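Lactate dehydrogenase, adjacent gene encodes predicted malate dehydrogenase (PDB 4ND2) probably catalyses the NAD-dependent interconversion of (S)-lactate and pyruvate, as a member of the lactate/malate dehydrogenase superfamily. Local coordinates at residues V31-I36 against G43-I48; P275-K280 against D285-D290. All blocks are in the same frame, centred on the assembly; numbering follows the deposited sequence.

Interaction 1 joins V31-I36 to G43-I48 in the Rossmann-type NAD-binding domain, and interaction 2 pairs P275-K280 with D285-D290 in a hairpin of the alpha/beta C-terminal domain. Their centres lie about 33 Å apart, on opposite sides of the chain's centre, and their nearest atoms are still about 18 Å from one another, so the two do not touch. Interaction 1 reaches the cofactor analogue directly, through F34, D35 and I36 at its adenosine end. Interaction 2 stays at a distance: the side chain of T276 is about 11 Å from that of M145, an NAD-binding residue. Both contacts also meet neighbouring subunits of the tetramer, but different ones.

Interaction 1: V31-I36 against G43-I48; sequences VVLFDI and GKALDI. With A3D (3-acetylpyridine adenine dinucleotide), chain C.
The side chain of L33 rises from strand 30-34 and lays one methyl, CD1, against the backbone of helix 40-55, 4.1 Å from N of A45. That methyl lies 4.2 Å from CB of K44, 4.4 Å from CB of A45 and 4.4 Å from CD1 of I48. CG sits anti to the carbonyl carbon (chi1 -84°), and this sends CD1 out toward the helix. All contacts between the segments run through L33, and no hydrogen bond crosses. Small A45 lets the helix backbone come near the strand, whereas branched leucine and isoleucine fill the buried interface with A20 of helix 14-26. The axes of strand 31-34 and helix 43-48 run roughly antiparallel, 152° apart, as in the beta-alpha-beta unit of a Rossmann fold.

K44 lends only the root of its chain to this packing. Its extended remainder leads off to the glycine-rich loop, where NZ is hydrogen-bonded to O of S12. Further along the helix, D47 accepts hydrogen bonds from backbone amides of Y233, F234 and A235 of the second subunit.

Beyond the strand's end the chain turns to the cofactor analogue. D35 spreads its carboxylate across the adenosine ribose: OD1 takes a hydrogen bond from O2B at 2.6 Å, and OD2 takes one from O3B at 2.8 Å. The amides of A37 and S12 donate to OD1 and OD2 respectively, fixing the group's rotation. I36 sets CG2 3.5 Å from N1A of the adenine, while C2A of the base lies at the edge of the F34 ring, in its plane, 3.8 Å from CE2. An acidic residue here is the classical mark of NAD specificity: its carboxylate accepts from both ribose hydroxyls and would probably repel the 2'-phosphate of NADP.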
ATOM      1  N   VAL A  31      15.678   5.027  -9.176  1.00 19.40           N
ATOM      2  CA  VAL A  31      16.373   6.131  -8.531  1.00 19.46           C
ATOM      3  C   VAL A  31      17.849   6.158  -8.923  1.00 19.74           C
ATOM      4  O   VAL A  31      18.509   5.121  -8.941  1.00 19.37           O
ATOM      5  CB  VAL A  31      16.271   6.027  -6.996  1.00 19.35           C
ATOM      6  CG1 VAL A  31      17.037   7.162  -6.326  1.00 19.46           C
ATOM      7  CG2 VAL A  31      14.812   6.032  -6.562  1.00 19.42           C
ATOM      8  N   VAL A  32      18.350   7.351  -9.238  1.00 20.02           N
ATOM      9  CA  VAL A  32      19.782   7.583  -9.391  1.00 20.44           C
ATOM     10  C   VAL A  32      20.234   8.504  -8.264  1.00 20.45           C
ATOM     11  O   VAL A  32      19.854   9.676  -8.225  1.00 20.83           O
ATOM     12  CB  VAL A  32      20.121   8.221 -10.753  1.00 20.55           C
ATOM     13  CG1 VAL A  32      21.614   8.520 -10.854  1.00 20.76           C
ATOM     14  CG2 VAL A  32      19.681   7.306 -11.884  1.00 20.80           C
ATOM     15  N   LEU A  33      21.022   7.961  -7.339  1.00 20.50           N
ATOM     16  CA  LEU A  33      21.622   8.748  -6.266  1.00 20.94           C
ATOM     17  C   LEU A  33      22.945   9.338  -6.753  1.00 21.13           C
ATOM     18  O   LEU A  33      23.907   8.604  -6.986  1.00 20.94           O
ATOM     19  CB  LEU A  33      21.864   7.884  -5.022  1.00 21.18           C
ATOM     20  CG  LEU A  33      20.687   7.700  -4.063  1.00 21.61           C
ATOM     21  CD1 LEU A  33      20.921   6.505  -3.150  1.00 21.79           C
ATOM     22  CD2 LEU A  33      20.450   8.962  -3.242  1.00 21.71           C
ATOM     23  N   PHE A  34      22.980  10.659  -6.910  1.00 21.23           N
ATOM     24  CA  PHE A  34      24.182  11.364  -7.350  1.00 21.60           C
ATOM     25  C   PHE A  34      24.864  12.040  -6.165  1.00 21.80           C
ATOM     26  O   PHE A  34      24.203  12.631  -5.312  1.00 21.59           O
ATOM     27  CB  PHE A  34      23.829  12.413  -8.414  1.00 21.87           C
ATOM     28  CG  PHE A  34      25.011  13.214  -8.898  1.00 22.25           C
ATOM     29  CD1 PHE A  34      25.670  12.864 -10.070  1.00 22.49           C
ATOM     30  CD2 PHE A  34      25.467  14.319  -8.184  1.00 22.31           C
ATOM     31  CE1 PHE A  34      26.761  13.597 -10.517  1.00 22.74           C
ATOM     32  CE2 PHE A  34      26.556  15.054  -8.627  1.00 22.46           C
ATOM     33  CZ  PHE A  34      27.203  14.694  -9.795  1.00 22.60           C
ATOM     34  N   ASP A  35      26.191  11.953  -6.118  1.00 21.83           N
ATOM     35  CA  ASP A  35      26.974  12.723  -5.157  1.00 22.19           C
ATOM     36  C   ASP A  35      28.410  12.874  -5.647  1.00 22.58           C
ATOM     37  O   ASP A  35      28.903  12.039  -6.407  1.00 22.33           O
ATOM     38  CB  ASP A  35      26.954  12.058  -3.778  1.00 22.29           C
ATOM     39  CG  ASP A  35      27.105  13.057  -2.641  1.00 22.77           C
ATOM     40  OD1 ASP A  35      28.176  13.699  -2.532  1.00 22.35           O
ATOM     41  OD2 ASP A  35      26.148  13.194  -1.844  1.00 22.95           O
ATOM     42  N   ILE A  36      29.067  13.948  -5.220  1.00 23.04           N
ATOM     43  CA  ILE A  36      30.482  14.165  -5.534  1.00 23.55           C
ATOM     44  C   ILE A  36      31.397  13.417  -4.564  1.00 24.53           C
ATOM     45  O   ILE A  36      32.560  13.179  -4.875  1.00 25.56           O
ATOM     46  CB  ILE A  36      30.862  15.664  -5.549  1.00 23.01           C
ATOM     47  CG1 ILE A  36      30.639  16.316  -4.178  1.00 22.75           C
ATOM     48  CG2 ILE A  36      30.077  16.395  -6.628  1.00 22.94           C
ATOM     49  CD1 ILE A  36      31.274  17.683  -4.046  1.00 22.61           C
ATOM     50  N   GLY A  43      27.283   3.129  -1.705  1.00 21.53           N
ATOM     51  CA  GLY A  43      26.982   2.354  -0.505  1.00 21.24           C
ATOM     52  C   GLY A  43      25.508   2.380  -0.136  1.00 20.86           C
ATOM     53  O   GLY A  43      24.925   1.345   0.190  1.00 20.53           O
ATOM     54  N   LYS A  44      24.907   3.565  -0.194  1.00 20.46           N
ATOM     55  CA  LYS A  44      23.481   3.714   0.093  1.00 20.33           C
ATOM     56  C   LYS A  44      22.623   3.005  -0.956  1.00 19.93           C
ATOM     57  O   LYS A  44      21.635   2.364  -0.616  1.00 19.99           O
ATOM     58  CB  LYS A  44      23.103   5.195   0.197  1.00 20.26           C
ATOM     59  CG  LYS A  44      23.717   5.877   1.409  1.00 20.64           C
ATOM     60  CD  LYS A  44      23.141   7.263   1.660  1.00 20.69           C
ATOM     61  CE  LYS A  44      23.788   7.893   2.884  1.00 20.78           C
ATOM     62  NZ  LYS A  44      23.249   9.245   3.196  1.00 20.80           N
ATOM     63  N   ALA A  45      23.013   3.108  -2.224  1.00 19.85           N
ATOM     64  CA  ALA A  45      22.282   2.453  -3.310  1.00 20.07           C
ATOM     65  C   ALA A  45      22.303   0.925  -3.193  1.00 20.09           C
ATOM     66  O   ALA A  45      21.283   0.271  -3.417  1.00 19.64           O
ATOM     67  CB  ALA A  45      22.830   2.889  -4.660  1.00 20.17           C
ATOM     68  N   LEU A  46      23.460   0.362  -2.847  1.00 20.12           N
ATOM     69  CA  LEU A  46      23.582  -1.088  -2.661  1.00 20.27           C
ATOM     70  C   LEU A  46      22.726  -1.561  -1.490  1.00 19.72           C
ATOM     71  O   LEU A  46      22.027  -2.570  -1.588  1.00 19.19           O
ATOM     72  CB  LEU A  46      25.040  -1.493  -2.420  1.00 20.69           C
ATOM     73  CG  LEU A  46      26.015  -1.326  -3.590  1.00 21.15           C
ATOM     74  CD1 LEU A  46      27.442  -1.552  -3.110  1.00 21.54           C
ATOM     75  CD2 LEU A  46      25.674  -2.273  -4.730  1.00 21.32           C
ATOM     76  N   ASP A  47      22.797  -0.821  -0.388  1.00 19.53           N
ATOM     77  CA  ASP A  47      22.030  -1.121   0.820  1.00 19.54           C
ATOM     78  C   ASP A  47      20.529  -1.081   0.529  1.00 19.35           C
ATOM     79  O   ASP A  47      19.799  -2.010   0.867  1.00 19.61           O
ATOM     80  CB  ASP A  47      22.397  -0.110   1.915  1.00 19.55           C
ATOM     81  CG  ASP A  47      21.811  -0.453   3.277  1.00 19.67           C
ATOM     82  OD1 ASP A  47      21.238  -1.547   3.461  1.00 19.74           O
ATOM     83  OD2 ASP A  47      21.929   0.399   4.183  1.00 19.94           O
ATOM     84  N   ILE A  48      20.078  -0.010  -0.115  1.00 19.24           N
ATOM     85  CA  ILE A  48      18.661   0.143  -0.462  1.00 18.85           C
ATOM     86  C   ILE A  48      18.228  -0.927  -1.474  1.00 18.71           C
ATOM     87  O   ILE A  48      17.116  -1.453  -1.391  1.00 18.44           O
ATOM     88  CB  ILE A  48      18.369   1.569  -0.984  1.00 18.84           C
ATOM     89  CG1 ILE A  48      18.538   2.580   0.155  1.00 18.74           C
ATOM     90  CG2 ILE A  48      16.961   1.669  -1.566  1.00 18.66           C
ATOM     91  CD1 ILE A  48      18.700   4.011  -0.311  1.00 18.88           C
TER
HETATM   92  PA  A3D C 401      23.766  16.394   4.202  1.00 18.76           P
HETATM   93  O1A A3D C 401      23.429  15.142   4.964  1.00 18.38           O
HETATM   94  O2A A3D C 401      24.983  17.191   4.593  1.00 18.66           O
HETATM   95  O5B A3D C 401      23.893  16.022   2.649  1.00 19.04           O
HETATM   96  C5B A3D C 401      24.380  16.940   1.678  1.00 19.41           C
HETATM   97  C4B A3D C 401      25.006  16.127   0.556  1.00 19.75           C
HETATM   98  O4B A3D C 401      25.283  16.970  -0.563  1.00 20.06           O
HETATM   99  C3B A3D C 401      26.328  15.481   0.970  1.00 20.03           C
HETATM  100  O3B A3D C 401      26.270  14.057   0.828  1.00 20.06           O
HETATM  101  C2B A3D C 401      27.359  16.091   0.038  1.00 20.08           C
HETATM  102  O2B A3D C 401      28.392  15.186  -0.360  1.00 20.41           O
HETATM  103  C1B A3D C 401      26.509  16.527  -1.140  1.00 20.08           C
HETATM  104  N9A A3D C 401      27.141  17.575  -1.967  1.00 19.99           N
HETATM  105  C8A A3D C 401      27.914  18.601  -1.564  1.00 19.97           C
HETATM  106  N7A A3D C 401      28.304  19.342  -2.631  1.00 20.10           N
HETATM  107  C5A A3D C 401      27.778  18.783  -3.732  1.00 20.08           C
HETATM  108  C6A A3D C 401      27.792  19.055  -5.183  1.00 20.25           C
HETATM  109  N6A A3D C 401      28.475  20.111  -5.688  1.00 20.58           N
HETATM  110  N1A A3D C 401      27.097  18.213  -5.984  1.00 20.31           N
HETATM  111  C2A A3D C 401      26.410  17.156  -5.507  1.00 20.28           C
HETATM  112  N3A A3D C 401      26.359  16.853  -4.197  1.00 19.97           N
HETATM  113  C4A A3D C 401      27.009  17.617  -3.286  1.00 19.97           C
HETATM  114  O3  A3D C 401      22.525  17.427   4.205  1.00 18.57           O
HETATM  115  PN  A3D C 401      20.967  17.009   4.328  1.00 18.20           P
HETATM  116  O1N A3D C 401      20.650  16.771   5.777  1.00 17.85           O
HETATM  117  O2N A3D C 401      20.638  15.949   3.314  1.00 17.94           O
HETATM  118  O5D A3D C 401      20.258  18.371   3.854  1.00 17.91           O
HETATM  119  C5D A3D C 401      20.414  18.799   2.506  1.00 18.35           C
HETATM  120  C4D A3D C 401      19.882  20.212   2.298  1.00 18.80           C
HETATM  121  O4D A3D C 401      18.464  20.235   2.498  1.00 19.13           O
HETATM  122  C3D A3D C 401      20.472  21.237   3.263  1.00 18.92           C
HETATM  123  O3D A3D C 401      20.794  22.435   2.558  1.00 18.87           O
HETATM  124  C2D A3D C 401      19.357  21.515   4.244  1.00 19.07           C
HETATM  125  O2D A3D C 401      19.396  22.830   4.806  1.00 19.12           O
HETATM  126  C1D A3D C 401      18.141  21.331   3.354  1.00 19.13           C
HETATM  127  N1N A3D C 401      16.900  21.085   4.086  1.00 19.27           N
HETATM  128  C2N A3D C 401      15.813  21.790   3.738  1.00 19.36           C
HETATM  129  C3N A3D C 401      14.604  21.603   4.395  1.00 19.55           C
HETATM  130  C7N A3D C 401      13.389  22.389   4.005  1.00 19.80           C
HETATM  131  O7N A3D C 401      12.376  22.236   4.656  1.00 20.53           O
HETATM  132  C8N A3D C 401      13.427  23.323   2.834  1.00 19.66           C
HETATM  133  C4N A3D C 401      14.529  20.670   5.419  1.00 19.64           C
HETATM  134  C5N A3D C 401      15.664  19.949   5.759  1.00 19.52           C
HETATM  135  C6N A3D C 401      16.848  20.179   5.073  1.00 19.46           C

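Interaction 2: P275-K280 against D285-D290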
ATOM      1  N   PRO A 275      -0.220  27.738  -2.288  1.00 22.09           N
ATOM      2  CA  PRO A 275      -0.910  26.502  -2.672  1.00 22.00           C
ATOM      3  C   PRO A 275      -0.975  26.340  -4.192  1.00 21.70           C
ATOM      4  O   PRO A 275      -1.614  27.145  -4.872  1.00 22.40           O
ATOM      5  CB  PRO A 275      -2.320  26.664  -2.073  1.00 22.08           C
ATOM      6  CG  PRO A 275      -2.302  27.927  -1.274  1.00 22.25           C
ATOM      7  CD  PRO A 275      -1.160  28.750  -1.780  1.00 22.39           C
ATOM      8  N   THR A 276      -0.299  25.319  -4.712  1.00 21.06           N
ATOM      9  CA  THR A 276      -0.272  25.054  -6.147  1.00 20.67           C
ATOM     10  C   THR A 276      -1.101  23.823  -6.479  1.00 20.62           C
ATOM     11  O   THR A 276      -1.452  23.047  -5.594  1.00 20.53           O
ATOM     12  CB  THR A 276       1.161  24.781  -6.648  1.00 20.64           C
ATOM     13  OG1 THR A 276       1.609  23.513  -6.150  1.00 20.21           O
ATOM     14  CG2 THR A 276       2.120  25.873  -6.197  1.00 20.67           C
ATOM     15  N   ILE A 277      -1.404  23.662  -7.763  1.00 20.42           N
ATOM     16  CA  ILE A 277      -1.889  22.401  -8.303  1.00 20.80           C
ATOM     17  C   ILE A 277      -0.737  21.799  -9.103  1.00 20.86           C
ATOM     18  O   ILE A 277      -0.229  22.439 -10.023  1.00 20.96           O
ATOM     19  CB  ILE A 277      -3.102  22.598  -9.237  1.00 20.95           C
ATOM     20  CG1 ILE A 277      -4.238  23.333  -8.512  1.00 21.22           C
ATOM     21  CG2 ILE A 277      -3.585  21.259  -9.782  1.00 21.07           C
ATOM     22  CD1 ILE A 277      -4.733  22.639  -7.261  1.00 21.45           C
ATOM     23  N   ILE A 278      -0.320  20.584  -8.745  1.00 20.85           N
ATOM     24  CA  ILE A 278       0.764  19.898  -9.455  1.00 21.12           C
ATOM     25  C   ILE A 278       0.238  18.693 -10.237  1.00 21.46           C
ATOM     26  O   ILE A 278      -0.506  17.866  -9.700  1.00 21.44           O
ATOM     27  CB  ILE A 278       1.893  19.455  -8.498  1.00 21.45           C
ATOM     28  CG1 ILE A 278       2.545  20.690  -7.866  1.00 21.66           C
ATOM     29  CG2 ILE A 278       2.934  18.621  -9.243  1.00 21.44           C
ATOM     30  CD1 ILE A 278       3.702  20.397  -6.937  1.00 21.87           C
ATOM     31  N   GLY A 279       0.631  18.616 -11.507  1.00 21.47           N
ATOM     32  CA  GLY A 279       0.305  17.487 -12.373  1.00 22.14           C
ATOM     33  C   GLY A 279       1.433  17.206 -13.347  1.00 22.82           C
ATOM     34  O   GLY A 279       2.571  17.615 -13.120  1.00 22.40           O
ATOM     35  N   LYS A 280       1.109  16.523 -14.443  1.00 24.03           N
ATOM     36  CA  LYS A 280       2.109  16.113 -15.438  1.00 25.27           C
ATOM     37  C   LYS A 280       2.831  17.277 -16.132  1.00 25.57           C
ATOM     38  O   LYS A 280       3.903  17.075 -16.702  1.00 25.48           O
ATOM     39  CB  LYS A 280       1.469  15.204 -16.497  1.00 26.17           C
ATOM     40  CG  LYS A 280       0.451  15.899 -17.386  1.00 27.02           C
ATOM     41  CD  LYS A 280      -0.294  14.916 -18.272  1.00 28.13           C
ATOM     42  CE  LYS A 280      -1.429  15.612 -19.005  1.00 28.93           C
ATOM     43  NZ  LYS A 280      -2.024  14.733 -20.047  1.00 30.34           N
ATOM     44  N   ASP A 285      -1.244  25.487 -11.678  1.00 27.05           N
ATOM     45  CA  ASP A 285      -2.062  26.604 -11.203  1.00 27.59           C
ATOM     46  C   ASP A 285      -1.668  26.976  -9.776  1.00 27.00           C
ATOM     47  O   ASP A 285      -0.970  26.217  -9.100  1.00 26.44           O
ATOM     48  CB  ASP A 285      -3.553  26.231 -11.256  1.00 28.64           C
ATOM     49  CG  ASP A 285      -4.469  27.443 -11.432  1.00 30.16           C
ATOM     50  OD1 ASP A 285      -5.703  27.260 -11.354  1.00 31.68           O
ATOM     51  OD2 ASP A 285      -3.976  28.570 -11.650  1.00 31.13           O
ATOM     52  N   ILE A 286      -2.104  28.154  -9.335  1.00 26.40           N
ATOM     53  CA  ILE A 286      -1.943  28.589  -7.949  1.00 26.07           C
ATOM     54  C   ILE A 286      -3.306  29.012  -7.406  1.00 26.34           C
ATOM     55  O   ILE A 286      -4.027  29.760  -8.065  1.00 26.21           O
ATOM     56  CB  ILE A 286      -0.946  29.762  -7.835  1.00 25.94           C
ATOM     57  CG1 ILE A 286       0.474  29.281  -8.153  1.00 25.99           C
ATOM     58  CG2 ILE A 286      -0.990  30.376  -6.439  1.00 25.99           C
ATOM     59  CD1 ILE A 286       1.471  30.398  -8.378  1.00 26.12           C
ATOM     60  N   LEU A 287      -3.649  28.534  -6.211  1.00 26.61           N
ATOM     61  CA  LEU A 287      -4.918  28.877  -5.570  1.00 26.97           C
ATOM     62  C   LEU A 287      -4.769  30.104  -4.672  1.00 27.17           C
ATOM     63  O   LEU A 287      -3.730  30.293  -4.035  1.00 26.25           O
ATOM     64  CB  LEU A 287      -5.440  27.704  -4.738  1.00 27.06           C
ATOM     65  CG  LEU A 287      -5.613  26.368  -5.461  1.00 27.35           C
ATOM     66  CD1 LEU A 287      -6.200  25.337  -4.509  1.00 27.63           C
ATOM     67  CD2 LEU A 287      -6.489  26.517  -6.696  1.00 27.72           C
ATOM     68  N   GLU A 288      -5.821  30.921  -4.619  1.00 27.48           N
ATOM     69  CA  GLU A 288      -5.833  32.140  -3.809  1.00 28.43           C
ATOM     70  C   GLU A 288      -6.622  31.935  -2.516  1.00 27.94           C
ATOM     71  O   GLU A 288      -7.854  31.902  -2.532  1.00 27.76           O
ATOM     72  CB  GLU A 288      -6.449  33.300  -4.601  1.00 29.79           C
ATOM     73  CG  GLU A 288      -5.716  33.632  -5.890  1.00 31.20           C
ATOM     74  CD  GLU A 288      -6.359  34.762  -6.681  1.00 32.70           C
ATOM     75  OE1 GLU A 288      -7.521  35.129  -6.398  1.00 33.86           O
ATOM     76  OE2 GLU A 288      -5.693  35.283  -7.604  1.00 33.39           O
ATOM     77  N   LEU A 289      -5.905  31.804  -1.402  1.00 27.72           N
ATOM     78  CA  LEU A 289      -6.529  31.693  -0.082  1.00 27.76           C
ATOM     79  C   LEU A 289      -7.202  33.003   0.321  1.00 28.28           C
ATOM     80  O   LEU A 289      -6.806  34.076  -0.127  1.00 27.91           O
ATOM     81  CB  LEU A 289      -5.489  31.322   0.980  1.00 27.66           C
ATOM     82  CG  LEU A 289      -4.862  29.928   0.896  1.00 27.49           C
ATOM     83  CD1 LEU A 289      -3.683  29.822   1.851  1.00 27.59           C
ATOM     84  CD2 LEU A 289      -5.895  28.854   1.196  1.00 27.45           C
ATOM     85  N   ASP A 290      -8.219  32.898   1.171  1.00 29.18           N
ATOM     86  CA  ASP A 290      -8.908  34.068   1.705  1.00 30.33           C
ATOM     87  C   ASP A 290      -8.171  34.543   2.952  1.00 29.70           C
ATOM     88  O   ASP A 290      -8.418  34.055   4.054  1.00 31.16           O
ATOM     89  CB  ASP A 290     -10.365  33.723   2.032  1.00 31.53           C
ATOM     90  CG  ASP A 290     -11.202  34.948   2.382  1.00 33.27           C
ATOM     91  OD1 ASP A 290     -10.907  36.053   1.875  1.00 34.13           O
ATOM     92  OD2 ASP A 290     -12.167  34.796   3.162  1.00 35.05           O
TER
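P275 and L287 face each other across a beta hairpin of the C-terminal domain, formed by strands 270-279 and 284-286, and this end is the tightly packed one. The amide of L287 donates to O of P275 at 2.8 Å, nearly straight at 166°. Proline has no N-H, so the return bond of a regular ladder is missing; its CD lies 3.8 Å from O of L287, which is hydrogen-bonded to OH of Y265. The proline ring is flanked by L289, whose CD1 lies 3.9 Å from CG of P275, and I174 of strand 169-174 touches both residues.

T276 and I286 form the antiparallel non-hydrogen-bonded pair between. The threonine hydroxyl is hydrogen-bonded to O of V255 on strand 253-261, while CG2 of I286 lies 3.6 Å from O of P275 and the side chain touches H264. I277 runs its chain alongside D285, CG1 reaching CB at 4.0 Å, and sends CD1 to CD1 of L287, 4.1 Å away. V164 and V190 of the third subunit pack on I277 and L287.

D285 marks the solvent side, where a carboxylate is easily hydrated. N of I277 donates to O of D285 at 2.9 Å, from 42° above the carbonyl plane.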